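Local coordinates for protein synthesis inhibitor I (Hordeum vulgare, PDB 4FBC) that belongs to the ribosome-inactivating protein family of plants and holds adenosine monophosphate in a pocket of its fold, at residues G124-L129 with Q210-Q215. The protein carries 3 engineered substitutions. Residues are numbered along the deposited sequence; the frame is centred on the assembly and turned at random.
Sequences GDTDKL and QVNGWQ
With CG of N212 beside its backbone N (chi1 -72°) and a modest twist of the amide (chi2 -25°), the carboxamide extends from the chain between two helices to T126 and L129 of segment 124-129. ND2 of N212 donates to the backbone O of T126 (3.1 Å), nearly straight at 163°. The acceptor lies almost in the N212 amide plane, whereas ND2 stands well above the carbonyl plane of T126. The amide is held between two carbons, both at a slant: CB of T126 over one face, 3.5 Å from N212 ND2, and CD1 of L129 over the other, 3.5 Å from N212 OD1. Hydrogen bond and two-sided packing together probably fix the turn of the amide. Next to it the contact turns apolar, CD1 of L129 meeting CG1 of V211 at 3.6 Å. Y119 of helix 119-123 packs on T126, L129 and V211 and so joins both sides. The loop is shaped by an Asx turn, in which the backbone N of D127 donates to OD1 of D125 (3.1 Å), and D127 OD1 forms a salt bridge with K208 of helix 205-211. Immediately after N212, G213 takes the N-cap position of helix 214-225, whose W214 touches adenosine monophosphate; the V211 side chain is about 6 Å from that ligand. The arrangement thus ties the loop after helix 119-123 to a helix-helix junction beside the adenosine monophosphate pocket of this ribosome-inactivating protein fold.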
loop_
_atom_site.group_PDB
_atom_site.type_symbol
_atom_site.label_atom_id
_atom_site.label_comp_id
_atom_site.label_asym_id
_atom_site.label_seq_id
_atom_site.Cartn_x
_atom_site.Cartn_y
_atom_site.Cartn_z
ATOM N N GLY A 124 8.950 -1.638 16.166
ATOM C CA GLY A 124 9.718 -2.590 16.956
ATOM C C GLY A 124 9.290 -4.028 16.704
ATOM O O GLY A 124 10.087 -4.956 16.859
ATOM N N ASP A 125 8.044 -4.203 16.271
ATOM C CA ASP A 125 7.404 -5.514 16.180
ATOM C C ASP A 125 6.176 -5.421 15.262
ATOM O O ASP A 125 5.424 -4.446 15.338
ATOM C CB ASP A 125 6.970 -5.934 17.587
ATOM C CG ASP A 125 6.669 -7.417 17.702
ATOM O OD1 ASP A 125 6.461 -8.085 16.663
ATOM O OD2 ASP A 125 6.632 -7.913 18.851
ATOM N N THR A 126 5.962 -6.419 14.403
ATOM C CA THR A 126 4.785 -6.421 13.525
ATOM C C THR A 126 3.507 -6.693 14.315
ATOM O O THR A 126 2.397 -6.469 13.824
ATOM C CB THR A 126 4.899 -7.443 12.352
ATOM O OG1 THR A 126 5.032 -8.774 12.869
ATOM C CG2 THR A 126 6.085 -7.116 11.451
ATOM N N ASP A 127 3.667 -7.167 15.548
ATOM C CA ASP A 127 2.524 -7.461 16.410
ATOM C C ASP A 127 1.897 -6.181 16.971
ATOM O O ASP A 127 0.826 -6.227 17.569
ATOM C CB ASP A 127 2.950 -8.380 17.562
ATOM C CG ASP A 127 1.772 -9.079 18.233
ATOM O OD1 ASP A 127 0.831 -9.502 17.522
ATOM O OD2 ASP A 127 1.797 -9.214 19.477
ATOM N N LYS A 128 2.559 -5.043 16.770
ATOM C CA LYS A 128 2.103 -3.786 17.369
ATOM C C LYS A 128 1.165 -2.955 16.486
ATOM O O LYS A 128 0.786 -1.848 16.862
ATOM C CB LYS A 128 3.297 -2.931 17.802
ATOM C CG LYS A 128 4.330 -3.697 18.606
ATOM C CD LYS A 128 4.897 -2.855 19.739
ATOM C CE LYS A 128 5.054 -3.690 21.004
ATOM N NZ LYS A 128 5.953 -4.858 20.790
ATOM N N LEU A 129 0.797 -3.482 15.320
ATOM C CA LEU A 129 -0.094 -2.771 14.393
ATOM C C LEU A 129 -1.448 -2.464 15.034
ATOM O O LEU A 129 -2.131 -1.507 14.660
ATOM C CB LEU A 129 -0.297 -3.597 13.114
ATOM C CG LEU A 129 0.851 -3.578 12.103
ATOM C CD1 LEU A 129 0.636 -4.615 11.005
ATOM C CD2 LEU A 129 0.976 -2.199 11.505
ATOM N N GLN A 210 -3.889 -10.088 8.223
ATOM C CA GLN A 210 -3.966 -9.800 6.789
ATOM C C GLN A 210 -2.807 -8.924 6.333
ATOM O O GLN A 210 -2.087 -9.278 5.385
ATOM C CB GLN A 210 -5.303 -9.119 6.454
ATOM C CG GLN A 210 -6.528 -10.026 6.610
ATOM C CD GLN A 210 -7.807 -9.241 6.814
ATOM O OE1 GLN A 210 -7.864 -8.045 6.521
ATOM N NE2 GLN A 210 -8.832 -9.900 7.333
ATOM N N VAL A 211 -2.621 -7.791 7.009
ATOM C CA VAL A 211 -1.525 -6.876 6.684
ATOM C C VAL A 211 -0.165 -7.588 6.723
ATOM O O VAL A 211 0.675 -7.391 5.837
ATOM C CB VAL A 211 -1.523 -5.634 7.604
ATOM C CG1 VAL A 211 -0.213 -4.867 7.473
ATOM C CG2 VAL A 211 -2.706 -4.717 7.258
ATOM N N ASN A 212 0.030 -8.444 7.723
ATOM C CA ASN A 212 1.295 -9.172 7.863
ATOM C C ASN A 212 1.419 -10.424 6.975
ATOM O O ASN A 212 2.439 -11.123 7.019
ATOM C CB ASN A 212 1.539 -9.526 9.340
ATOM C CG ASN A 212 1.907 -8.313 10.184
ATOM O OD1 ASN A 212 2.431 -7.314 9.679
ATOM N ND2 ASN A 212 1.643 -8.402 11.487
ATOM N N GLY A 213 0.398 -10.697 6.160
ATOM C CA GLY A 213 0.387 -11.870 5.296
ATOM C C GLY A 213 -0.177 -11.647 3.892
ATOM O O GLY A 213 -0.823 -12.529 3.323
ATOM N N TRP A 214 0.079 -10.477 3.324
ATOM C CA TRP A 214 -0.450 -10.128 2.005
ATOM C C TRP A 214 -0.047 -11.144 0.931
ATOM O O TRP A 214 -0.871 -11.577 0.134
ATOM C CB TRP A 214 0.026 -8.728 1.626
ATOM C CG TRP A 214 -0.470 -8.185 0.310
ATOM C CD1 TRP A 214 -1.734 -8.260 -0.202
ATOM C CD2 TRP A 214 0.309 -7.455 -0.642
ATOM N NE1 TRP A 214 -1.784 -7.625 -1.428
ATOM C CE2 TRP A 214 -0.546 -7.118 -1.715
ATOM C CE3 TRP A 214 1.649 -7.052 -0.691
ATOM C CZ2 TRP A 214 -0.097 -6.402 -2.828
ATOM C CZ3 TRP A 214 2.089 -6.335 -1.783
ATOM C CH2 TRP A 214 1.224 -6.017 -2.842
ATOM N N GLN A 215 1.225 -11.535 0.925
ATOM C CA GLN A 215 1.690 -12.528 -0.038
ATOM C C GLN A 215 0.990 -13.878 0.170
ATOM O O GLN A 215 0.554 -14.518 -0.796
ATOM C CB GLN A 215 3.220 -12.670 0.037
ATOM C CG GLN A 215 3.806 -13.675 -0.956
ATOM C CD GLN A 215 5.317 -13.559 -1.063
ATOM O OE1 GLN A 215 5.982 -13.110 -0.128
ATOM N NE2 GLN A 215 5.865 -13.951 -2.204
#